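Long-range contacts in outer protein YopM (Yersinia pestis, PDB 1JL5), which acts as a leucine-rich-repeat effector and virulence factor, probably altering host cell physiology so that the bacterium survives in host tissues: residues Ala73-Leu78 and Leu93-Ala98; Asn141-Leu146 and Asp161-Lys166; Pro237-Ile242 and Asp254-Leu259; Arg341-Phe346 and Leu359-Val364. All coordinates share one frame; numbering follows the deposited sequence.

Interaction 1: residues Ala73-Leu78 and Leu93-Ala98; sequences AHELEL and LESLVA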
loop_
_atom_site.group_PDB
_atom_site.type_symbol
_atom_site.label_atom_id
_atom_site.label_comp_id
_atom_site.label_asym_id
_atom_site.label_seq_id
_atom_site.Cartn_x
_atom_site.Cartn_y
_atom_site.Cartn_z
ATOM N N ALA A 73 42.564 6.216 20.842
ATOM C CA ALA A 73 41.844 6.365 19.588
ATOM C C ALA A 73 41.215 7.738 19.405
ATOM O O ALA A 73 40.761 8.365 20.359
ATOM C CB ALA A 73 40.778 5.288 19.480
ATOM N N HIS A 74 41.199 8.193 18.159
ATOM C CA HIS A 74 40.626 9.485 17.812
ATOM C C HIS A 74 39.122 9.458 18.003
ATOM O O HIS A 74 38.520 10.424 18.468
ATOM C CB HIS A 74 40.924 9.815 16.348
ATOM C CG HIS A 74 42.354 10.166 16.081
ATOM N ND1 HIS A 74 42.885 10.193 14.810
ATOM C CD2 HIS A 74 43.354 10.531 16.917
ATOM C CE1 HIS A 74 44.153 10.560 14.874
ATOM N NE2 HIS A 74 44.463 10.771 16.141
ATOM N N GLU A 75 38.519 8.333 17.643
ATOM C CA GLU A 75 37.081 8.205 17.734
ATOM C C GLU A 75 36.569 7.236 18.776
ATOM O O GLU A 75 37.189 6.218 19.073
ATOM C CB GLU A 75 36.517 7.815 16.367
ATOM C CG GLU A 75 35.014 7.579 16.345
ATOM C CD GLU A 75 34.473 7.449 14.934
ATOM O OE1 GLU A 75 34.433 8.471 14.216
ATOM O OE2 GLU A 75 34.096 6.326 14.539
ATOM N N LEU A 76 35.419 7.587 19.330
ATOM C CA LEU A 76 34.736 6.771 20.312
ATOM C C LEU A 76 33.369 6.559 19.691
ATOM O O LEU A 76 32.656 7.518 19.413
ATOM C CB LEU A 76 34.592 7.517 21.634
ATOM C CG LEU A 76 33.603 6.880 22.609
ATOM C CD1 LEU A 76 34.045 5.462 22.947
ATOM C CD2 LEU A 76 33.512 7.738 23.856
ATOM N N GLU A 77 33.012 5.308 19.451
ATOM C CA GLU A 77 31.734 5.007 18.838
ATOM C C GLU A 77 30.860 4.217 19.797
ATOM O O GLU A 77 31.130 3.057 20.098
ATOM C CB GLU A 77 31.961 4.241 17.531
ATOM C CG GLU A 77 30.701 3.995 16.723
ATOM C CD GLU A 77 30.037 2.687 17.075
ATOM O OE1 GLU A 77 30.628 1.629 16.777
ATOM O OE2 GLU A 77 28.934 2.713 17.652
ATOM N N LEU A 78 29.808 4.870 20.275
ATOM C CA LEU A 78 28.876 4.269 21.215
ATOM C C LEU A 78 27.485 4.258 20.609
ATOM O O LEU A 78 26.504 4.545 21.288
ATOM C CB LEU A 78 28.861 5.088 22.501
ATOM C CG LEU A 78 30.236 5.309 23.126
ATOM C CD1 LEU A 78 30.127 6.287 24.283
ATOM C CD2 LEU A 78 30.791 3.974 23.585
ATOM N N LEU A 93 39.613 12.751 22.666
ATOM C CA LEU A 93 38.692 12.255 21.673
ATOM C C LEU A 93 38.538 13.325 20.606
ATOM O O LEU A 93 38.349 14.503 20.906
ATOM C CB LEU A 93 37.340 11.956 22.316
ATOM C CG LEU A 93 36.380 11.141 21.455
ATOM C CD1 LEU A 93 36.994 9.781 21.167
ATOM C CD2 LEU A 93 35.050 10.993 22.177
ATOM N N GLU A 94 38.648 12.914 19.355
ATOM C CA GLU A 94 38.497 13.844 18.256
ATOM C C GLU A 94 37.140 13.616 17.622
ATOM O O GLU A 94 36.535 14.531 17.070
ATOM C CB GLU A 94 39.614 13.635 17.239
ATOM C CG GLU A 94 40.905 14.332 17.638
ATOM C CD GLU A 94 42.038 14.040 16.687
ATOM O OE1 GLU A 94 41.809 14.103 15.462
ATOM O OE2 GLU A 94 43.155 13.754 17.165
ATOM N N SER A 95 36.655 12.387 17.733
ATOM C CA SER A 95 35.370 12.036 17.171
ATOM C C SER A 95 34.501 11.268 18.150
ATOM O O SER A 95 34.851 10.173 18.594
ATOM C CB SER A 95 35.562 11.201 15.906
ATOM O OG SER A 95 34.312 10.788 15.382
ATOM N N LEU A 96 33.365 11.858 18.496
ATOM C CA LEU A 96 32.426 11.208 19.386
ATOM C C LEU A 96 31.239 10.756 18.561
ATOM O O LEU A 96 30.488 11.573 18.038
ATOM C CB LEU A 96 31.931 12.154 20.474
ATOM C CG LEU A 96 30.767 11.561 21.278
ATOM C CD1 LEU A 96 31.211 10.260 21.945
ATOM C CD2 LEU A 96 30.286 12.562 22.311
ATOM N N VAL A 97 31.087 9.448 18.428
ATOM C CA VAL A 97 29.970 8.893 17.694
ATOM C C VAL A 97 29.124 8.175 18.732
ATOM O O VAL A 97 29.463 7.081 19.177
ATOM C CB VAL A 97 30.441 7.895 16.621
ATOM C CG1 VAL A 97 29.249 7.386 15.827
ATOM C CG2 VAL A 97 31.449 8.567 15.699
ATOM N N ALA A 98 28.037 8.815 19.141
ATOM C CA ALA A 98 27.140 8.241 20.133
ATOM C C ALA A 98 25.733 8.314 19.574
ATOM O O ALA A 98 24.782 8.678 20.264
ATOM C CB ALA A 98 27.239 9.017 21.438
#
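Strands 75-77 and 95-97 pair in parallel, their short axes 4.6 Å apart and nearly aligned, with Glu75 facing Ser95, Leu76 facing Leu96 and Glu77 facing Val97. The ladder starts at His74 O, which receives two donors: Glu94 N from within the carbonyl plane and Ser95 N from above it. Leu76 then bonds both ways, N to Ser95 O and O to Val97 N, each at 2.7 Å, and Leu78 N closes the series on Val97 O. On the face bearing Glu75, Ser95, Glu77 and Val97, Ser95 OG donates to Glu75 OE1 over 2.6 Å, meeting the oxygen on its anti side, 21° out of the carboxylate plane. Glu75 reaches that hydroxyl with an extended chain, CG trans to the backbone N (chi1 177°), and its CD rests on Val97 CG2 at 3.3 Å. The same register of short parallel strands, one per repeat, defines the concave surface of a leucine-rich-repeat solenoid; here it joins LRR 1 to LRR 2, with helix 58-71 packing against Leu76, Leu78 and Leu93. On the inward face, Leu76 and Leu96 run side by side, Leu76 CD2 lying 3.9 Å from Leu96 CD1. Leu93 crosses Leu76 at about a right angle, and its CD1 presses on Leu76 CB at 3.3 Å, tighter than usual carbon contact. Beyond the strands, the Glu94 carboxylate lies over a face of the His74 ring with the planes 31° apart; Glu94 OE2 approaches His74 CD2 to 3.2 Å.

Interaction 2: residues Asn141-Leu146 and Asp161-Lys166; sequences NQLEKL and DNNSLK. With CA (calcium ion), chain D.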
loop_
_atom_site.group_PDB
_atom_site.type_symbol
_atom_site.label_atom_id
_atom_site.label_comp_id
_atom_site.label_asym_id
_atom_site.label_seq_id
_atom_site.Cartn_x
_atom_site.Cartn_y
_atom_site.Cartn_z
ATOM N N ASN A 141 17.178 14.675 17.325
ATOM C CA ASN A 141 17.320 14.965 18.729
ATOM C C ASN A 141 16.171 15.881 19.047
ATOM O O ASN A 141 15.209 15.951 18.286
ATOM C CB ASN A 141 18.671 15.621 19.006
ATOM C CG ASN A 141 19.752 14.599 19.270
ATOM O OD1 ASN A 141 19.776 13.980 20.330
ATOM N ND2 ASN A 141 20.636 14.395 18.302
ATOM N N GLN A 142 16.256 16.578 20.167
ATOM C CA GLN A 142 15.186 17.472 20.552
ATOM C C GLN A 142 15.762 18.847 20.758
ATOM O O GLN A 142 15.300 19.606 21.603
ATOM C CB GLN A 142 14.533 16.965 21.834
ATOM C CG GLN A 142 13.807 15.649 21.652
ATOM C CD GLN A 142 13.492 14.979 22.968
ATOM O OE1 GLN A 142 12.916 15.589 23.866
ATOM N NE2 GLN A 142 13.876 13.714 23.092
ATOM N N LEU A 143 16.784 19.163 19.973
ATOM C CA LEU A 143 17.428 20.455 20.081
ATOM C C LEU A 143 16.405 21.544 19.839
ATOM O O LEU A 143 15.756 21.582 18.794
ATOM C CB LEU A 143 18.567 20.554 19.073
ATOM C CG LEU A 143 19.660 19.504 19.269
ATOM C CD1 LEU A 143 20.741 19.713 18.231
ATOM C CD2 LEU A 143 20.239 19.608 20.678
ATOM N N GLU A 144 16.245 22.413 20.826
ATOM C CA GLU A 144 15.291 23.507 20.736
ATOM C C GLU A 144 16.028 24.669 20.114
ATOM O O GLU A 144 15.441 25.528 19.466
ATOM C CB GLU A 144 14.809 23.887 22.130
ATOM C CG GLU A 144 14.525 22.686 23.006
ATOM C CD GLU A 144 13.077 22.593 23.406
ATOM O OE1 GLU A 144 12.209 22.657 22.509
ATOM O OE2 GLU A 144 12.810 22.450 24.616
ATOM N N LYS A 145 17.336 24.681 20.329
ATOM C CA LYS A 145 18.187 25.719 19.796
ATOM C C LYS A 145 19.584 25.155 19.688
ATOM O O LYS A 145 19.906 24.144 20.300
ATOM C CB LYS A 145 18.176 26.951 20.711
ATOM C CG LYS A 145 18.540 26.665 22.157
ATOM C CD LYS A 145 18.302 27.891 23.036
ATOM C CE LYS A 145 18.514 27.569 24.513
ATOM N NZ LYS A 145 18.228 28.733 25.408
ATOM N N LEU A 146 20.408 25.797 18.879
ATOM C CA LEU A 146 21.775 25.357 18.702
ATOM C C LEU A 146 22.684 26.392 19.325
ATOM O O LEU A 146 22.320 27.558 19.439
ATOM C CB LEU A 146 22.109 25.240 17.217
ATOM C CG LEU A 146 21.530 24.062 16.437
ATOM C CD1 LEU A 146 21.866 24.231 14.962
ATOM C CD2 LEU A 146 22.101 22.759 16.971
ATOM N N ASP A 161 19.289 18.010 11.464
ATOM C CA ASP A 161 18.043 17.548 10.895
ATOM C C ASP A 161 17.211 16.869 11.969
ATOM O O ASP A 161 17.741 16.263 12.894
ATOM C CB ASP A 161 18.314 16.569 9.752
ATOM C CG ASP A 161 17.057 15.863 9.279
ATOM O OD1 ASP A 161 16.568 14.968 10.003
ATOM O OD2 ASP A 161 16.550 16.206 8.188
ATOM N N ASN A 162 15.900 17.001 11.846
ATOM C CA ASN A 162 14.976 16.385 12.774
ATOM C C ASN A 162 15.232 16.764 14.227
ATOM O O ASN A 162 15.668 15.953 15.044
ATOM C CB ASN A 162 15.025 14.870 12.617
ATOM C CG ASN A 162 13.724 14.213 13.004
ATOM O OD1 ASN A 162 13.111 14.571 14.009
ATOM N ND2 ASN A 162 13.291 13.240 12.209
ATOM N N ASN A 163 14.959 18.017 14.535
ATOM C CA ASN A 163 15.109 18.523 15.877
ATOM C C ASN A 163 13.950 19.468 16.068
ATOM O O ASN A 163 12.979 19.406 15.325
ATOM C CB ASN A 163 16.447 19.242 16.030
ATOM C CG ASN A 163 17.556 18.294 16.393
ATOM O OD1 ASN A 163 17.610 17.811 17.518
ATOM N ND2 ASN A 163 18.431 17.996 15.440
ATOM N N SER A 164 14.034 20.337 17.062
ATOM C CA SER A 164 12.954 21.275 17.293
ATOM C C SER A 164 13.499 22.679 17.188
ATOM O O SER A 164 13.130 23.564 17.953
ATOM C CB SER A 164 12.343 21.029 18.665
ATOM O OG SER A 164 11.860 19.701 18.727
ATOM N N LEU A 165 14.389 22.874 16.225
ATOM C CA LEU A 165 14.993 24.174 16.016
ATOM C C LEU A 165 14.006 25.128 15.364
ATOM O O LEU A 165 13.434 24.831 14.315
ATOM C CB LEU A 165 16.244 24.028 15.148
ATOM C CG LEU A 165 17.306 23.121 15.776
ATOM C CD1 LEU A 165 18.473 22.954 14.825
ATOM C CD2 LEU A 165 17.769 23.717 17.101
ATOM N N LYS A 166 13.795 26.266 16.014
ATOM C CA LYS A 166 12.890 27.288 15.507
ATOM C C LYS A 166 13.756 28.215 14.673
ATOM O O LYS A 166 13.281 28.885 13.757
ATOM C CB LYS A 166 12.260 28.071 16.658
ATOM C CG LYS A 166 11.393 27.231 17.587
ATOM C CD LYS A 166 10.014 26.953 17.001
ATOM C CE LYS A 166 9.172 28.224 16.919
ATOM N NZ LYS A 166 7.778 27.955 16.451
HETATM CA CA CA D . 10.765 15.202 14.275
HETATM O O HOH W 1 12.422 16.980 17.658
HETATM O O HOH W 2 15.755 27.366 17.816
HETATM O O HOH W 3 11.704 17.370 14.093
HETATM O O HOH W 4 9.390 12.740 13.852
HETATM O O HOH W 5 11.386 14.245 16.497
#
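Asn141 N donates to Asn162 O at 3.0 Å, a moderately bent bond (N-H...O angle 144°), and opens a run of contacts between two loops that each follow a strand. Its carbonyl meets the opposite loop through a water, which donates to Asn141 O and also hydrogen-bonds Ser164 OG. The Asn141 amide bridges its own repeat and the preceding one, ND2 bonding Val138 O and Val118 O, and OD1 accepting from Leu123 N. Next, Leu143 N donates to Asn163 OD1, a bond whose length is uncertain because that oxygen is modelled too close to a neighbour. Asn163 and Leu143 point the same way, side by side, while Asn163 ND2 donates to the carbonyls of Val160 and Val138. This is the asparagine ladder of leucine-rich repeats: one inward-turned asparagine per turn, its amide tying the backbone of its own and the previous repeat, here LRR 5 and LRR 4. Leu143 O then accepts Ser164 N over 2.7 Å, the donor tilted 26° from the carbonyl plane. At Glu144 the backbone oxygen takes a water that in turn accepts from Lys166 N, while the Glu144 carboxylate turns to a salt bridge with Lys124. Lys145 contributes its CA, pressed by Leu165 CD2 at 3.4 Å. Leu146 crosses Leu165 at nearly a right angle; with Leu165 CG beside its backbone N (chi1 -60°), Leu165 CD1 comes 3.6 Å from Leu146 CD1. Asn162 OD1 binds a calcium ion at 2.4 Å; three waters lie round it, one at longer distance, another within hydrogen-bonding distance of Asn163 O.

Interaction 3: residues Pro237-Ile242 and Asp254-Leu259; sequences PFLTTI and DLPPSL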
loop_
_atom_site.group_PDB
_atom_site.type_symbol
_atom_site.label_atom_id
_atom_site.label_comp_id
_atom_site.label_asym_id
_atom_site.label_seq_id
_atom_site.Cartn_x
_atom_site.Cartn_y
_atom_site.Cartn_z
ATOM N N PRO A 237 26.052 28.685 -10.254
ATOM C CA PRO A 237 26.672 27.795 -11.232
ATOM C C PRO A 237 26.950 26.392 -10.736
ATOM O O PRO A 237 27.089 25.471 -11.527
ATOM C CB PRO A 237 27.954 28.540 -11.604
ATOM C CG PRO A 237 28.332 29.175 -10.319
ATOM C CD PRO A 237 27.002 29.730 -9.830
ATOM N N PHE A 238 27.021 26.224 -9.424
ATOM C CA PHE A 238 27.323 24.918 -8.874
ATOM C C PHE A 238 26.106 24.230 -8.292
ATOM O O PHE A 238 26.179 23.075 -7.879
ATOM C CB PHE A 238 28.415 25.060 -7.818
ATOM C CG PHE A 238 29.605 25.832 -8.298
ATOM C CD1 PHE A 238 30.383 25.348 -9.346
ATOM C CD2 PHE A 238 29.926 27.062 -7.733
ATOM C CE1 PHE A 238 31.463 26.082 -9.829
ATOM C CE2 PHE A 238 31.005 27.805 -8.208
ATOM C CZ PHE A 238 31.776 27.312 -9.259
ATOM N N LEU A 239 24.983 24.937 -8.258
ATOM C CA LEU A 239 23.770 24.351 -7.719
ATOM C C LEU A 239 23.265 23.329 -8.723
ATOM O O LEU A 239 22.764 23.678 -9.787
ATOM C CB LEU A 239 22.722 25.432 -7.474
ATOM C CG LEU A 239 21.461 24.975 -6.739
ATOM C CD1 LEU A 239 21.836 24.142 -5.515
ATOM C CD2 LEU A 239 20.658 26.196 -6.332
ATOM N N THR A 240 23.410 22.056 -8.388
ATOM C CA THR A 240 22.990 21.003 -9.291
ATOM C C THR A 240 21.763 20.280 -8.783
ATOM O O THR A 240 21.098 19.566 -9.526
ATOM C CB THR A 240 24.111 20.000 -9.490
ATOM O OG1 THR A 240 24.583 19.571 -8.210
ATOM C CG2 THR A 240 25.261 20.643 -10.261
ATOM N N THR A 241 21.461 20.462 -7.507
ATOM C CA THR A 241 20.298 19.811 -6.949
ATOM C C THR A 241 19.402 20.760 -6.211
ATOM O O THR A 241 19.827 21.466 -5.303
ATOM C CB THR A 241 20.682 18.680 -5.995
ATOM O OG1 THR A 241 21.239 17.602 -6.750
ATOM C CG2 THR A 241 19.452 18.180 -5.240
ATOM N N ILE A 242 18.148 20.781 -6.621
ATOM C CA ILE A 242 17.177 21.614 -5.957
ATOM C C ILE A 242 15.963 20.777 -5.666
ATOM O O ILE A 242 15.348 20.223 -6.569
ATOM C CB ILE A 242 16.702 22.794 -6.810
ATOM C CG1 ILE A 242 17.828 23.801 -7.004
ATOM C CG2 ILE A 242 15.505 23.470 -6.119
ATOM C CD1 ILE A 242 17.428 24.943 -7.907
ATOM N N ASP A 254 14.743 31.479 -12.656
ATOM C CA ASP A 254 15.575 30.929 -13.697
ATOM C C ASP A 254 16.412 29.953 -12.900
ATOM O O ASP A 254 16.915 30.278 -11.826
ATOM C CB ASP A 254 16.414 32.031 -14.307
ATOM C CG ASP A 254 15.563 33.044 -15.002
ATOM O OD1 ASP A 254 14.861 32.641 -15.945
ATOM O OD2 ASP A 254 15.568 34.223 -14.599
ATOM N N LEU A 255 16.536 28.748 -13.416
ATOM C CA LEU A 255 17.249 27.704 -12.716
ATOM C C LEU A 255 18.761 27.797 -12.726
ATOM O O LEU A 255 19.350 28.523 -13.523
ATOM C CB LEU A 255 16.818 26.364 -13.291
ATOM C CG LEU A 255 15.316 26.146 -13.127
ATOM C CD1 LEU A 255 14.892 24.894 -13.864
ATOM C CD2 LEU A 255 14.984 26.051 -11.639
ATOM N N PRO A 256 19.409 27.080 -11.800
ATOM C CA PRO A 256 20.867 27.121 -11.785
ATOM C C PRO A 256 21.232 26.588 -13.165
ATOM O O PRO A 256 20.712 25.563 -13.591
ATOM C CB PRO A 256 21.218 26.157 -10.660
ATOM C CG PRO A 256 20.068 26.356 -9.699
ATOM C CD PRO A 256 18.883 26.359 -10.626
ATOM N N PRO A 257 22.114 27.286 -13.889
ATOM C CA PRO A 257 22.498 26.839 -15.228
ATOM C C PRO A 257 22.971 25.397 -15.336
ATOM O O PRO A 257 22.833 24.773 -16.380
ATOM C CB PRO A 257 23.570 27.850 -15.633
ATOM C CG PRO A 257 24.175 28.242 -14.317
ATOM C CD PRO A 257 22.959 28.406 -13.445
ATOM N N SER A 258 23.525 24.859 -14.262
ATOM C CA SER A 258 24.007 23.490 -14.310
ATOM C C SER A 258 23.160 22.570 -13.456
ATOM O O SER A 258 23.607 21.508 -13.036
ATOM C CB SER A 258 25.462 23.435 -13.855
ATOM O OG SER A 258 26.276 24.169 -14.745
ATOM N N LEU A 259 21.928 22.984 -13.202
ATOM C CA LEU A 259 21.031 22.181 -12.395
ATOM C C LEU A 259 20.944 20.787 -12.988
ATOM O O LEU A 259 20.783 20.622 -14.196
ATOM C CB LEU A 259 19.641 22.808 -12.367
ATOM C CG LEU A 259 18.693 22.161 -11.359
ATOM C CD1 LEU A 259 19.245 22.367 -9.954
ATOM C CD2 LEU A 259 17.314 22.779 -11.491
HETATM O O HOH W 6 27.411 26.381 -13.981
#
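Pro256 packs its ring against both Leu239 and Ile242, and its ring carbons carry the tightest part of the contact. Leu239 crosses it obliquely, placing CD2 3.4 Å from Pro256 CG. Ile242 comes at it end-on: Ile242 CD1 stands 3.4 Å from Pro256 CD, again closer than usual for carbons. The extended Ile242 chain explains this reach, CD1 lying anti to CA (chi2 177°) while CG1 stays beside the backbone N. Leu259 fills the next position, meeting Ile242 at about a right angle with Leu259 CD1 3.6 Å from Ile242 CG1; the same methyl also touches Thr240 O at 3.4 Å. At the edge, the Thr240 methyl CG2 approaches Ser258 O to 3.3 Å, and a water links Pro237 O, to which it donates, with Ser258 OG, each at 2.6 Å. The backbones meet where Leu259 CA makes a CA-H...O contact with Leu239 O, at 3.5 Å.

What presents these groups is a type I beta turn from Pro256 to Leu259, closed by Leu259 N donating to Pro256 O over 2.9 Å. It swings the chain round so that Pro256 points toward the earlier segment, while Leu259 starts away from it and brings its CD1 back. Thr240 OG1 and backbone are bonded to Glu218.

The contact runs from the last residue of LRR 8 and the entry of strand 241-243 to a turn straddling LRR 9 and LRR 10. Leu239 and Ile242 pack on Ile220 of strand 219-221, and Ile242 and Leu255 reach Leu262 of strand 261-263, so it meets side chains of both neighbouring strands.

Interaction 4: residues Arg341-Phe346 and Leu359-Val364; sequences RLIASF and LKQLHV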
loop_
_atom_site.group_PDB
_atom_site.type_symbol
_atom_site.label_atom_id
_atom_site.label_comp_id
_atom_site.label_asym_id
_atom_site.label_seq_id
_atom_site.Cartn_x
_atom_site.Cartn_y
_atom_site.Cartn_z
ATOM N N ARG A 341 12.224 2.613 -17.117
ATOM C CA ARG A 341 11.065 2.620 -16.255
ATOM C C ARG A 341 9.987 3.509 -16.829
ATOM O O ARG A 341 10.188 4.706 -17.032
ATOM C CB ARG A 341 11.456 3.108 -14.864
ATOM C CG ARG A 341 12.354 2.155 -14.098
ATOM C CD ARG A 341 13.159 2.897 -13.044
ATOM N NE ARG A 341 13.040 2.309 -11.715
ATOM C CZ ARG A 341 12.004 2.494 -10.895
ATOM N NH1 ARG A 341 10.977 3.259 -11.262
ATOM N NH2 ARG A 341 12.001 1.919 -9.698
ATOM N N LEU A 342 8.847 2.909 -17.123
ATOM C CA LEU A 342 7.734 3.664 -17.635
ATOM C C LEU A 342 6.576 3.513 -16.668
ATOM O O LEU A 342 6.012 2.426 -16.513
ATOM C CB LEU A 342 7.309 3.175 -19.020
ATOM C CG LEU A 342 6.056 3.897 -19.535
ATOM C CD1 LEU A 342 6.272 5.403 -19.502
ATOM C CD2 LEU A 342 5.729 3.438 -20.947
ATOM N N ILE A 343 6.256 4.599 -15.985
ATOM C CA ILE A 343 5.129 4.598 -15.073
ATOM C C ILE A 343 4.181 5.596 -15.697
ATOM O O ILE A 343 4.420 6.796 -15.650
ATOM C CB ILE A 343 5.508 5.068 -13.661
ATOM C CG1 ILE A 343 6.598 4.167 -13.072
ATOM C CG2 ILE A 343 4.278 5.021 -12.761
ATOM C CD1 ILE A 343 7.979 4.461 -13.589
ATOM N N ALA A 344 3.126 5.088 -16.319
ATOM C CA ALA A 344 2.147 5.932 -16.979
ATOM C C ALA A 344 0.763 5.471 -16.550
ATOM O O ALA A 344 -0.231 5.660 -17.252
ATOM C CB ALA A 344 2.301 5.828 -18.484
ATOM N N SER A 345 0.722 4.854 -15.381
ATOM C CA SER A 345 -0.523 4.374 -14.819
ATOM C C SER A 345 -1.431 5.559 -14.526
ATOM O O SER A 345 -0.975 6.702 -14.443
ATOM C CB SER A 345 -0.230 3.633 -13.525
ATOM O OG SER A 345 0.538 4.471 -12.688
ATOM N N PHE A 346 -2.719 5.282 -14.371
ATOM C CA PHE A 346 -3.691 6.320 -14.068
ATOM C C PHE A 346 -3.668 7.445 -15.079
ATOM O O PHE A 346 -3.507 8.620 -14.749
ATOM C CB PHE A 346 -3.439 6.860 -12.671
ATOM C CG PHE A 346 -3.620 5.836 -11.608
ATOM C CD1 PHE A 346 -4.894 5.368 -11.292
ATOM C CD2 PHE A 346 -2.523 5.324 -10.923
ATOM C CE1 PHE A 346 -5.070 4.405 -10.307
ATOM C CE2 PHE A 346 -2.690 4.362 -9.938
ATOM C CZ PHE A 346 -3.967 3.902 -9.629
ATOM N N LEU A 359 13.468 -1.731 -21.491
ATOM C CA LEU A 359 12.504 -1.337 -20.471
ATOM C C LEU A 359 12.501 -2.383 -19.373
ATOM O O LEU A 359 12.291 -3.566 -19.628
ATOM C CB LEU A 359 11.102 -1.208 -21.062
ATOM C CG LEU A 359 10.092 -0.568 -20.101
ATOM C CD1 LEU A 359 10.485 0.893 -19.846
ATOM C CD2 LEU A 359 8.691 -0.659 -20.684
ATOM N N LYS A 360 12.745 -1.942 -18.149
ATOM C CA LYS A 360 12.777 -2.845 -17.015
ATOM C C LYS A 360 11.464 -2.803 -16.273
ATOM O O LYS A 360 11.006 -3.799 -15.719
ATOM C CB LYS A 360 13.888 -2.442 -16.054
ATOM C CG LYS A 360 15.264 -2.474 -16.670
ATOM C CD LYS A 360 15.588 -3.854 -17.221
ATOM C CE LYS A 360 17.003 -3.897 -17.787
ATOM N NZ LYS A 360 17.222 -2.837 -18.812
ATOM N N GLN A 361 10.856 -1.630 -16.269
ATOM C CA GLN A 361 9.622 -1.454 -15.547
ATOM C C GLN A 361 8.541 -0.787 -16.358
ATOM O O GLN A 361 8.748 0.254 -16.978
ATOM C CB GLN A 361 9.903 -0.649 -14.289
ATOM C CG GLN A 361 8.700 -0.393 -13.427
ATOM C CD GLN A 361 9.066 0.467 -12.257
ATOM O OE1 GLN A 361 9.562 1.575 -12.429
ATOM N NE2 GLN A 361 8.840 -0.038 -11.052
ATOM N N LEU A 362 7.379 -1.418 -16.355
ATOM C CA LEU A 362 6.237 -0.894 -17.056
ATOM C C LEU A 362 5.054 -0.908 -16.110
ATOM O O LEU A 362 4.503 -1.962 -15.813
ATOM C CB LEU A 362 5.905 -1.742 -18.279
ATOM C CG LEU A 362 4.692 -1.187 -19.020
ATOM C CD1 LEU A 362 5.030 0.191 -19.562
ATOM C CD2 LEU A 362 4.282 -2.127 -20.136
ATOM N N HIS A 363 4.689 0.264 -15.616
ATOM C CA HIS A 363 3.532 0.388 -14.742
ATOM C C HIS A 363 2.587 1.293 -15.489
ATOM O O HIS A 363 2.738 2.509 -15.472
ATOM C CB HIS A 363 3.918 1.011 -13.405
ATOM C CG HIS A 363 4.701 0.091 -12.523
ATOM N ND1 HIS A 363 5.135 0.452 -11.267
ATOM C CD2 HIS A 363 5.132 -1.176 -12.721
ATOM C CE1 HIS A 363 5.801 -0.554 -10.729
ATOM N NE2 HIS A 363 5.813 -1.553 -11.592
ATOM N N VAL A 364 1.635 0.684 -16.180
ATOM C CA VAL A 364 0.663 1.430 -16.958
ATOM C C VAL A 364 -0.719 1.023 -16.485
ATOM O O VAL A 364 -1.708 1.077 -17.217
ATOM C CB VAL A 364 0.839 1.149 -18.454
ATOM C CG1 VAL A 364 -0.208 1.897 -19.258
ATOM C CG2 VAL A 364 2.225 1.603 -18.883
#
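Leu342 N donates to Gln361 O at 2.7 Å, one of two nearly straight backbone bonds that knit strands 341-343 and 361-363. His363 N returns the bond to Leu342 O, and Ala344 N extends the ladder to His363 O, also at 2.7 Å but more bent, 151°. The short strand axes run parallel, 4.6 Å apart at closest approach. On the face carrying Arg341, Gln361, Ile343 and His363, Gln361 OE1 sits over one face of the Arg341 guanidinium, the amide and guanidinium planes 85° apart. The approach of Arg341 NH1 to that oxygen is therefore not a hydrogen bond; Arg341 NH1 forms its salt bridge with Glu321, while Gln361 NE2 and His363 NE2 both bond the Asp381 carboxylate. Gln361 CG, anti to the backbone N (chi1 180°), lies over a face of the His363 ring, and the extended chain carries the amide on, with OE1 3.5 Å from Ile343 CD1. On the other face, Leu342 and Leu362 lie side by side, Leu342 CD2 3.6 Å from Leu362 CD1, and Leu359 CD1 covers Leu342 CB at 4.0 Å. Ala344 CB continues the apolar row on Val364 CG2 at 4.2 Å. A largely polar face, with Ile343 among Arg341, Gln361 and His363, and leucines on the other is the pattern of the concave strands of a leucine-rich-repeat solenoid, here joining LRR 14 to LRR 15.

How the interactions relate
Following the chain from its N terminus, the four contacts come in series, each closing one loop of 11 to 14 residues before the next opens, so none nests in or crosses another. Interaction 1 couples the first two repeats beside helix 58-71. Interaction 2, its centre 22 Å further on, ties the loops after strands 135-137 and 157-159. Interaction 3 lies mainly in LRR 9, reaching the end of LRR 8 and the start of LRR 10, where a turn meets the start of strand 241-243. Interaction 4 pairs strands near the C-terminal end, its centre about 46 Å from that of interaction 1 and across the chain's centre from it. Together they sample strand pairing, loop stacking and interior packing along one solenoid.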